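Flavodoxin (Bacillus cereus, PDB 6FSG) binds FMN and probably acts as a low-potential electron donor to a number of redox enzymes. Local coordinates at residues I45-D50 with D76-T81; K83-F88 with R112-V117; S90-Y95 with V123-E128. All blocks are in the same frame, centred on the assembly; numbering follows the deposited sequence.

Contact 1. Residues I45-D50 with D76-T81. With GLC (alpha-D-glucopyranose), chain D.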
loop_
_atom_site.group_PDB
_atom_site.type_symbol
_atom_site.label_atom_id
_atom_site.label_comp_id
_atom_site.label_asym_id
_atom_site.label_seq_id
_atom_site.Cartn_x
_atom_site.Cartn_y
_atom_site.Cartn_z
ATOM N N ILE A 45 4.815 5.415 -12.889
ATOM C CA ILE A 45 5.745 4.311 -12.657
ATOM C C ILE A 45 5.004 3.016 -12.339
ATOM O O ILE A 45 5.524 1.923 -12.591
ATOM C CB ILE A 45 6.850 4.622 -11.623
ATOM C CG1 ILE A 45 6.315 4.646 -10.192
ATOM C CG2 ILE A 45 7.553 5.913 -11.992
ATOM C CD1 ILE A 45 7.405 4.903 -9.164
ATOM N N LEU A 46 3.782 3.108 -11.800
ATOM C CA LEU A 46 3.038 1.899 -11.469
ATOM C C LEU A 46 2.790 1.021 -12.687
ATOM O O LEU A 46 2.587 -0.190 -12.537
ATOM C CB LEU A 46 1.694 2.232 -10.833
ATOM C CG LEU A 46 1.734 2.994 -9.514
ATOM C CD1 LEU A 46 0.343 3.108 -8.954
ATOM C CD2 LEU A 46 2.663 2.359 -8.482
ATOM N N GLU A 47 2.790 1.604 -13.888
ATOM C CA GLU A 47 2.576 0.813 -15.094
ATOM C C GLU A 47 3.739 -0.116 -15.402
ATOM O O GLU A 47 3.594 -1.023 -16.232
ATOM C CB GLU A 47 2.359 1.754 -16.278
ATOM C CG GLU A 47 1.054 2.501 -16.196
ATOM C CD GLU A 47 0.815 3.426 -17.368
ATOM O OE1 GLU A 47 1.790 3.949 -17.948
ATOM O OE2 GLU A 47 -0.365 3.641 -17.698
ATOM N N GLN A 48 4.884 0.086 -14.770
ATOM C CA GLN A 48 6.097 -0.624 -15.140
ATOM C C GLN A 48 6.430 -1.772 -14.210
ATOM O O GLN A 48 7.503 -2.363 -14.339
ATOM C CB GLN A 48 7.241 0.372 -15.231
ATOM C CG GLN A 48 7.069 1.190 -16.489
ATOM C CD GLN A 48 7.707 2.537 -16.418
ATOM O OE1 GLN A 48 7.133 3.479 -15.884
ATOM N NE2 GLN A 48 8.898 2.648 -16.966
ATOM N N TYR A 49 5.514 -2.132 -13.313
ATOM C CA TYR A 49 5.735 -3.168 -12.314
ATOM C C TYR A 49 4.656 -4.237 -12.394
ATOM O O TYR A 49 3.524 -3.972 -12.799
ATOM C CB TYR A 49 5.759 -2.536 -10.926
ATOM C CG TYR A 49 6.997 -1.713 -10.738
ATOM C CD1 TYR A 49 8.172 -2.293 -10.287
ATOM C CD2 TYR A 49 7.010 -0.370 -11.059
ATOM C CE1 TYR A 49 9.315 -1.546 -10.133
ATOM C CE2 TYR A 49 8.146 0.386 -10.908
ATOM C CZ TYR A 49 9.302 -0.205 -10.448
ATOM O OH TYR A 49 10.457 0.536 -10.293
ATOM N N ASP A 50 5.022 -5.461 -11.997
ATOM C CA ASP A 50 4.101 -6.587 -12.056
ATOM C C ASP A 50 3.129 -6.593 -10.887
ATOM O O ASP A 50 2.023 -7.131 -10.996
ATOM C CB ASP A 50 4.910 -7.888 -12.008
ATOM C CG ASP A 50 5.902 -8.014 -13.164
ATOM O OD1 ASP A 50 5.578 -7.557 -14.276
ATOM O OD2 ASP A 50 7.005 -8.584 -12.974
ATOM N N ASP A 76 -5.675 8.627 -12.349
ATOM C CA ASP A 76 -6.763 8.563 -13.322
ATOM C C ASP A 76 -6.280 8.422 -14.765
ATOM O O ASP A 76 -7.110 8.176 -15.646
ATOM C CB ASP A 76 -7.702 9.763 -13.175
ATOM C CG ASP A 76 -8.546 9.675 -11.919
ATOM O OD1 ASP A 76 -8.915 8.543 -11.531
ATOM O OD2 ASP A 76 -8.818 10.729 -11.314
ATOM N N SER A 77 -4.972 8.539 -15.016
ATOM C CA SER A 77 -4.427 8.486 -16.367
ATOM C C SER A 77 -3.578 7.245 -16.635
ATOM O O SER A 77 -2.989 7.137 -17.717
ATOM C CB SER A 77 -3.603 9.745 -16.652
ATOM O OG SER A 77 -4.400 10.909 -16.516
ATOM N N ILE A 78 -3.490 6.316 -15.683
ATOM C CA ILE A 78 -2.648 5.128 -15.827
ATOM C C ILE A 78 -3.490 3.875 -16.047
ATOM O O ILE A 78 -4.642 3.787 -15.610
ATOM C CB ILE A 78 -1.675 4.962 -14.624
ATOM C CG1 ILE A 78 -2.436 4.584 -13.353
ATOM C CG2 ILE A 78 -0.849 6.237 -14.438
ATOM C CD1 ILE A 78 -1.590 4.454 -12.130
ATOM N N ASP A 79 -2.872 2.879 -16.693
ATOM C CA ASP A 79 -3.502 1.604 -17.040
ATOM C C ASP A 79 -2.821 0.505 -16.232
ATOM O O ASP A 79 -1.640 0.210 -16.444
ATOM C CB ASP A 79 -3.368 1.373 -18.547
ATOM C CG ASP A 79 -4.015 0.085 -19.021
ATOM O OD1 ASP A 79 -4.435 -0.749 -18.190
ATOM O OD2 ASP A 79 -4.090 -0.082 -20.255
ATOM N N LEU A 80 -3.560 -0.083 -15.286
ATOM C CA LEU A 80 -3.028 -1.128 -14.422
ATOM C C LEU A 80 -3.637 -2.496 -14.704
ATOM O O LEU A 80 -3.530 -3.395 -13.864
ATOM C CB LEU A 80 -3.219 -0.766 -12.946
ATOM C CG LEU A 80 -2.646 0.586 -12.520
ATOM C CD1 LEU A 80 -2.889 0.827 -11.046
ATOM C CD2 LEU A 80 -1.155 0.659 -12.838
ATOM N N THR A 81 -4.278 -2.682 -15.866
ATOM C CA THR A 81 -4.900 -3.969 -16.159
ATOM C C THR A 81 -3.840 -5.065 -16.153
ATOM O O THR A 81 -2.759 -4.912 -16.728
ATOM C CB THR A 81 -5.643 -3.977 -17.504
ATOM O OG1 THR A 81 -4.762 -3.611 -18.577
ATOM C CG2 THR A 81 -6.864 -3.057 -17.448
HETATM C C1 GLC D . -9.295 4.318 -19.044
HETATM C C2 GLC D . -10.450 4.557 -18.081
HETATM C C3 GLC D . -11.146 5.857 -18.444
HETATM C C4 GLC D . -10.138 6.997 -18.475
HETATM C C5 GLC D . -8.903 6.657 -19.304
HETATM C C6 GLC D . -7.828 7.715 -19.088
HETATM O O1 GLC D . -9.778 4.259 -20.389
HETATM O O2 GLC D . -11.379 3.470 -18.133
HETATM O O3 GLC D . -12.150 6.142 -17.466
HETATM O O4 GLC D . -10.775 8.154 -19.030
HETATM O O5 GLC D . -8.366 5.393 -18.918
HETATM O O6 GLC D . -6.548 7.202 -19.476
HETATM O O HOH W 1 -1.929 4.758 -19.684
#
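E47 makes the polar link between the two loops by passing its carboxylate to the backbone of D79. The bond D79 N to E47 OE2 is 2.8 Å long and fairly straight, 164° at the hydrogen, and it uses the lone pair of OE2 that points away from OE1. CG is anti to the carbonyl carbon of E47 (chi1 -69°) and the chain runs on extended beyond it, which carries the acid across the gap to I78 and D79. There OE2 also lies 3.3 Å from I78 CA. A water lies 2.8 Å from E47 OE2 and 3.3 Å from S77 O, and could link the two. Within the loop 76-81, the D79 carboxylate folds back on its own segment: D79 OD1 takes T81 N at 3.0 Å, forming an Asx turn.

The apolar part is buried and built round L46. Its CD1 meets I78 CD1 at 4.0 Å, the two side chains slanting across each other, while L46 CB packs against L80 CD2 at 3.8 Å. The leucine thus sits against both hydrophobic residues that flank D79.

The 3-10 turn of 45-48 and the loop after helix 69-74 meet at one end of the parallel sheet. L46 reaches V4 and I6 of strand 2-7, and both L46 and L80 touch I52 of strand 51-55, so the contact lies against strands 2-7 and 51-55.

Contact 2. Residues K83-F88 with R112-V117. With GLC (alpha-D-glucopyranose), chain D.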
loop_
_atom_site.group_PDB
_atom_site.type_symbol
_atom_site.label_atom_id
_atom_site.label_comp_id
_atom_site.label_asym_id
_atom_site.label_seq_id
_atom_site.Cartn_x
_atom_site.Cartn_y
_atom_site.Cartn_z
ATOM N N LYS A 83 -2.178 -6.126 -13.478
ATOM C CA LYS A 83 -1.287 -6.053 -12.330
ATOM C C LYS A 83 -1.977 -6.623 -11.093
ATOM O O LYS A 83 -3.210 -6.624 -10.993
ATOM C CB LYS A 83 -0.880 -4.603 -12.047
ATOM C CG LYS A 83 -0.476 -3.785 -13.262
ATOM C CD LYS A 83 0.790 -4.291 -13.895
ATOM C CE LYS A 83 1.408 -3.205 -14.765
ATOM N NZ LYS A 83 2.549 -3.747 -15.531
ATOM N N LYS A 84 -1.169 -7.130 -10.155
ATOM C CA LYS A 84 -1.645 -7.579 -8.849
ATOM C C LYS A 84 -1.375 -6.470 -7.835
ATOM O O LYS A 84 -0.280 -5.897 -7.826
ATOM C CB LYS A 84 -0.917 -8.844 -8.387
ATOM C CG LYS A 84 -0.691 -9.894 -9.457
ATOM C CD LYS A 84 -1.972 -10.382 -10.083
ATOM C CE LYS A 84 -1.689 -11.466 -11.138
ATOM N NZ LYS A 84 -1.202 -10.895 -12.436
ATOM N N ALA A 85 -2.359 -6.168 -6.984
ATOM C CA ALA A 85 -2.227 -5.043 -6.063
ATOM C C ALA A 85 -2.813 -5.337 -4.686
ATOM O O ALA A 85 -3.682 -6.192 -4.515
ATOM C CB ALA A 85 -2.853 -3.769 -6.658
ATOM N N ALA A 86 -2.347 -4.570 -3.701
ATOM C CA ALA A 86 -2.849 -4.662 -2.336
ATOM C C ALA A 86 -2.499 -3.372 -1.603
ATOM O O ALA A 86 -1.612 -2.626 -2.025
ATOM C CB ALA A 86 -2.236 -5.867 -1.615
ATOM N N VAL A 87 -3.187 -3.132 -0.480
ATOM C CA VAL A 87 -3.050 -1.890 0.282
ATOM C C VAL A 87 -3.066 -2.175 1.779
ATOM O O VAL A 87 -3.815 -3.035 2.254
ATOM C CB VAL A 87 -4.190 -0.917 -0.087
ATOM C CG1 VAL A 87 -4.050 0.423 0.601
ATOM C CG2 VAL A 87 -4.248 -0.689 -1.589
ATOM N N PHE A 88 -2.264 -1.405 2.525
ATOM C CA PHE A 88 -2.176 -1.497 3.980
ATOM C C PHE A 88 -2.079 -0.092 4.575
ATOM O O PHE A 88 -1.811 0.886 3.869
ATOM C CB PHE A 88 -0.954 -2.319 4.441
ATOM C CG PHE A 88 0.373 -1.686 4.099
ATOM C CD1 PHE A 88 0.976 -1.920 2.872
ATOM C CD2 PHE A 88 1.029 -0.879 5.013
ATOM C CE1 PHE A 88 2.191 -1.333 2.557
ATOM C CE2 PHE A 88 2.246 -0.296 4.699
ATOM C CZ PHE A 88 2.818 -0.517 3.475
ATOM N N ARG A 112 -8.596 1.427 -12.149
ATOM C CA ARG A 112 -7.570 1.452 -13.182
ATOM C C ARG A 112 -7.238 0.056 -13.708
ATOM O O ARG A 112 -6.340 -0.082 -14.549
ATOM C CB ARG A 112 -6.312 2.171 -12.685
ATOM C CG ARG A 112 -6.526 3.589 -12.116
ATOM C CD ARG A 112 -7.473 4.469 -12.924
ATOM N NE ARG A 112 -7.029 4.539 -14.304
ATOM C CZ ARG A 112 -7.808 4.869 -15.321
ATOM N NH1 ARG A 112 -9.063 5.218 -15.098
ATOM N NH2 ARG A 112 -7.323 4.863 -16.550
ATOM N N GLY A 113 -7.970 -0.969 -13.259
ATOM C CA GLY A 113 -7.874 -2.304 -13.820
ATOM C C GLY A 113 -7.002 -3.282 -13.060
ATOM O O GLY A 113 -6.841 -4.423 -13.515
ATOM N N ALA A 114 -6.440 -2.887 -11.923
ATOM C CA ALA A 114 -5.612 -3.807 -11.165
ATOM C C ALA A 114 -6.469 -4.903 -10.549
ATOM O O ALA A 114 -7.642 -4.699 -10.217
ATOM C CB ALA A 114 -4.867 -3.071 -10.056
ATOM N N ALA A 115 -5.867 -6.074 -10.381
ATOM C CA ALA A 115 -6.484 -7.163 -9.632
ATOM C C ALA A 115 -6.063 -6.993 -8.175
ATOM O O ALA A 115 -4.901 -7.234 -7.829
ATOM C CB ALA A 115 -6.022 -8.511 -10.175
ATOM N N VAL A 116 -6.978 -6.532 -7.330
ATOM C CA VAL A 116 -6.689 -6.378 -5.907
ATOM C C VAL A 116 -6.861 -7.752 -5.275
ATOM O O VAL A 116 -7.959 -8.321 -5.297
ATOM C CB VAL A 116 -7.598 -5.321 -5.267
ATOM C CG1 VAL A 116 -7.407 -5.270 -3.763
ATOM C CG2 VAL A 116 -7.332 -3.957 -5.915
ATOM N N VAL A 117 -5.761 -8.312 -4.763
ATOM C CA VAL A 117 -5.707 -9.733 -4.422
ATOM C C VAL A 117 -5.813 -10.012 -2.930
ATOM O O VAL A 117 -5.899 -11.190 -2.540
ATOM C CB VAL A 117 -4.450 -10.420 -5.004
ATOM C CG1 VAL A 117 -4.479 -10.365 -6.523
ATOM C CG2 VAL A 117 -3.180 -9.779 -4.472
HETATM C C1 GLC D . -9.295 4.318 -19.044
HETATM C C2 GLC D . -10.450 4.557 -18.081
HETATM C C3 GLC D . -11.146 5.857 -18.444
HETATM C C4 GLC D . -10.138 6.997 -18.475
HETATM C C5 GLC D . -8.903 6.657 -19.304
HETATM C C6 GLC D . -7.828 7.715 -19.088
HETATM O O1 GLC D . -9.778 4.259 -20.389
HETATM O O2 GLC D . -11.379 3.470 -18.133
HETATM O O3 GLC D . -12.150 6.142 -17.466
HETATM O O4 GLC D . -10.775 8.154 -19.030
HETATM O O5 GLC D . -8.366 5.393 -18.918
HETATM O O6 GLC D . -6.548 7.202 -19.476
#
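A115 pairs in parallel with K84, donating its N to K83 O at 2.8 Å and accepting from A85 N through its own O at 2.9 Å. The next bond, V117 N to A85 O, is 3.0 Å long, with 163° at the hydrogen. A85 is therefore gripped through both its N and its O, and V116 CA adds a 3.3 Å CA-H...O contact to the same carbonyl. Here the packing is close: A85 CB meets A114 CB at 4.0 Å, and V117 CG2 stands 3.6 Å from A85 O.

The other face, with K84 and A115, is looser and partly exposed. In the modelled conformer K84 NZ turns back to G82 O; K83, just before the strand, likewise leads away, its modelled NZ going to E47 O. Past V117 strand 115-124 is interrupted, and pairing resumes with V87 and L121. At the opposite end G113, with positive phi (99°), closes the preceding helix in a Schellman motif. R112, bent at chi2 and chi3, gives its NE to I78 O and its NH2 to glucose O5 at 2.6 Å.

Edge strand 115-124 pairs with its inner neighbour 84-91, which bonds on its other side to strand 51-55, A86 to I52 and L54. Helix 100-111 is the crossover of their beta-alpha-beta unit. A85 packs on its L109, while A86 and V117 touch F142 of helix 129-144, so helices cover both faces here.

Contact 3. Residues S90-Y95 with V123-E128. With FMN (flavin mononucleotide), chain B.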
loop_
_atom_site.group_PDB
_atom_site.type_symbol
_atom_site.label_atom_id
_atom_site.label_comp_id
_atom_site.label_asym_id
_atom_site.label_seq_id
_atom_site.Cartn_x
_atom_site.Cartn_y
_atom_site.Cartn_z
ATOM N N SER A 90 -1.658 2.141 8.778
ATOM C CA SER A 90 -1.941 2.339 10.199
ATOM C C SER A 90 -3.104 3.319 10.349
ATOM O O SER A 90 -3.320 4.183 9.497
ATOM C CB SER A 90 -0.711 2.846 10.955
ATOM O OG SER A 90 -1.007 3.023 12.335
ATOM N N CYS A 91 -3.858 3.144 11.448
ATOM C CA CYS A 91 -5.217 3.653 11.637
ATOM C C CYS A 91 -5.386 4.073 13.099
ATOM O O CYS A 91 -4.540 3.790 13.950
ATOM C CB CYS A 91 -6.258 2.572 11.279
ATOM S SG CYS A 91 -6.036 1.833 9.627
ATOM N N ASP A 92 -6.501 4.732 13.411
ATOM C CA ASP A 92 -6.762 5.154 14.792
ATOM C C ASP A 92 -8.260 5.163 15.057
ATOM O O ASP A 92 -8.996 5.949 14.452
ATOM C CB ASP A 92 -6.133 6.538 15.013
ATOM C CG ASP A 92 -6.178 7.030 16.458
ATOM O OD1 ASP A 92 -6.907 6.485 17.311
ATOM O OD2 ASP A 92 -5.478 8.034 16.713
ATOM N N SER A 93 -8.723 4.293 15.948
ATOM C CA SER A 93 -10.152 4.184 16.230
ATOM C C SER A 93 -10.687 5.301 17.130
ATOM O O SER A 93 -11.838 5.219 17.581
ATOM C CB SER A 93 -10.466 2.815 16.829
ATOM O OG SER A 93 -9.728 2.635 18.018
ATOM N N ALA A 94 -9.891 6.342 17.388
ATOM C CA ALA A 94 -10.430 7.594 17.891
ATOM C C ALA A 94 -11.130 8.404 16.808
ATOM O O ALA A 94 -11.741 9.425 17.126
ATOM C CB ALA A 94 -9.333 8.452 18.520
ATOM N N TYR A 95 -11.074 7.967 15.560
ATOM C CA TYR A 95 -11.691 8.625 14.423
ATOM C C TYR A 95 -12.804 7.754 13.870
ATOM O O TYR A 95 -12.653 6.529 13.811
ATOM C CB TYR A 95 -10.644 8.874 13.336
ATOM C CG TYR A 95 -9.649 9.927 13.749
ATOM C CD1 TYR A 95 -8.509 9.592 14.461
ATOM C CD2 TYR A 95 -9.874 11.265 13.476
ATOM C CE1 TYR A 95 -7.610 10.555 14.868
ATOM C CE2 TYR A 95 -8.980 12.236 13.877
ATOM C CZ TYR A 95 -7.851 11.876 14.568
ATOM O OH TYR A 95 -6.961 12.848 14.962
ATOM N N VAL A 123 -4.009 -1.662 10.737
ATOM C CA VAL A 123 -3.415 -1.869 12.054
ATOM C C VAL A 123 -3.635 -0.606 12.875
ATOM O O VAL A 123 -3.490 0.506 12.365
ATOM C CB VAL A 123 -1.909 -2.190 11.924
ATOM C CG1 VAL A 123 -1.195 -2.047 13.265
ATOM C CG2 VAL A 123 -1.704 -3.597 11.358
ATOM N N GLU A 124 -3.985 -0.784 14.149
ATOM C CA GLU A 124 -4.195 0.331 15.070
ATOM C C GLU A 124 -2.856 0.893 15.539
ATOM O O GLU A 124 -2.090 0.202 16.215
ATOM C CB GLU A 124 -4.987 -0.169 16.280
ATOM C CG GLU A 124 -5.300 0.874 17.341
ATOM C CD GLU A 124 -6.550 1.665 17.029
ATOM O OE1 GLU A 124 -7.419 1.133 16.304
ATOM O OE2 GLU A 124 -6.669 2.814 17.513
ATOM N N LEU A 125 -2.588 2.152 15.202
ATOM C CA LEU A 125 -1.402 2.888 15.677
ATOM C C LEU A 125 -0.147 2.032 15.492
ATOM O O LEU A 125 0.115 1.560 14.375
ATOM C CB LEU A 125 -1.654 3.399 17.090
ATOM C CG LEU A 125 -2.781 4.415 17.220
ATOM C CD1 LEU A 125 -2.977 4.806 18.698
ATOM C CD2 LEU A 125 -2.501 5.638 16.353
ATOM N N THR A 126 0.686 1.859 16.523
ATOM C CA THR A 126 1.951 1.147 16.365
ATOM C C THR A 126 1.707 -0.359 16.404
ATOM O O THR A 126 1.056 -0.852 17.331
ATOM C CB THR A 126 2.945 1.541 17.473
ATOM O OG1 THR A 126 3.050 2.971 17.549
ATOM C CG2 THR A 126 4.340 0.952 17.226
ATOM N N PRO A 127 2.229 -1.116 15.440
ATOM C CA PRO A 127 2.027 -2.569 15.450
ATOM C C PRO A 127 2.537 -3.204 16.735
ATOM O O PRO A 127 3.616 -2.871 17.225
ATOM C CB PRO A 127 2.858 -3.050 14.252
ATOM C CG PRO A 127 2.961 -1.896 13.355
ATOM C CD PRO A 127 2.909 -0.657 14.216
ATOM N N GLU A 128 1.756 -4.137 17.271
ATOM C CA GLU A 128 2.215 -5.051 18.308
ATOM C C GLU A 128 2.577 -6.379 17.645
ATOM O O GLU A 128 2.530 -6.515 16.421
ATOM C CB GLU A 128 1.182 -5.202 19.422
ATOM C CG GLU A 128 1.148 -4.004 20.374
ATOM C CD GLU A 128 0.496 -4.330 21.706
ATOM O OE1 GLU A 128 -0.702 -4.674 21.704
ATOM O OE2 GLU A 128 1.185 -4.257 22.752
HETATM N N1 FMN B . -6.949 7.812 11.473
HETATM C C2 FMN B . -8.055 7.200 10.966
HETATM O O2 FMN B . -8.054 5.972 10.992
HETATM N N3 FMN B . -9.078 7.956 10.408
HETATM C C4 FMN B . -8.996 9.333 10.298
HETATM O O4 FMN B . -9.950 9.948 9.769
HETATM C C4A FMN B . -7.833 9.951 10.817
HETATM N N5 FMN B . -7.627 11.322 10.774
HETATM C C5A FMN B . -6.466 11.888 11.290
HETATM C C6 FMN B . -6.281 13.277 11.293
HETATM C C7 FMN B . -5.141 13.857 11.858
HETATM C C7M FMN B . -4.957 15.359 11.834
HETATM C C8 FMN B . -4.206 13.012 12.469
HETATM C C8M FMN B . -2.965 13.552 13.121
HETATM C C9 FMN B . -4.408 11.636 12.506
HETATM C C9A FMN B . -5.528 11.070 11.922
HETATM N N10 FMN B . -5.680 9.699 11.937
HETATM C C10 FMN B . -6.834 9.165 11.409
HETATM C "C1'" FMN B . -4.697 8.791 12.644
HETATM C "C2'" FMN B . -3.436 8.383 11.893
HETATM O "O2'" FMN B . -3.764 7.792 10.662
HETATM C "C3'" FMN B . -2.696 7.383 12.792
HETATM O "O3'" FMN B . -2.075 8.103 13.827
HETATM C "C4'" FMN B . -1.613 6.543 12.101
HETATM O "O4'" FMN B . -0.988 5.653 13.025
HETATM C "C5'" FMN B . -0.527 7.403 11.471
HETATM O "O5'" FMN B . 0.284 6.523 10.715
HETATM P P FMN B . 1.789 6.961 10.528
HETATM O O1P FMN B . 2.364 6.082 9.454
HETATM O O2P FMN B . 2.504 6.714 11.817
HETATM O O3P FMN B . 1.797 8.422 10.160
#
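V123 O takes a weak bond from C91 N (2.8 Å, 125° at the hydrogen), and V123 pairs in parallel with S90. E124, beside C91, leaves the backbone with CG anti to N (chi1 -180°) and then bends at chi2, which brings its carboxylate to S93. E124 OE2 receives S93 N at 3.0 Å on the syn side; a second bond from S93 OG is doubtful, as that side chain has two conformers. The acid of D92 lies close as well, its OD1 3.7 Å from E124 OE2, an approach of like charges that would be expected to favour a proton on one of them.

L125 N donates to C91 O at 2.8 Å in the carbonyl plane. L125 O takes S90 OG at 2.7 Å, and that hydroxyl in turn accepts from FMN O4'. L125 CD2 comes within 3.6 Å of FMN O3', while D92 N reaches FMN O2 and the Y95 ring lies face-on over the flavin.

T126 OG1 bonds N13, P127 touches M17, and E128 is the N-cap of helix 129-144. The C-terminal ends of strands 84-91 and 115-124, with the loops that follow them, thus form part of the FMN site beside helix 13-26.

How the contacts relate
Contacts 1 and 2 are neighbours, with centres about 10 Å apart, joined through R112: its NE is 2.8 Å from I78 O and its O is 2.9 Å from L80 N, both probable hydrogen bonds. Each touches the glucose, which rests at this end of the molecule. Contact 3 lies on the far side of the chain's centre, about 29 Å from contact 1 and 23 Å from contact 2 between centres, at the FMN site. Contacts 2 and 3 nevertheless use the same two strands, 84-91 and 115-124, so one beta-alpha-beta unit runs from the end where the glucose sits in this crystal to the FMN end, as expected for the flavodoxin fold.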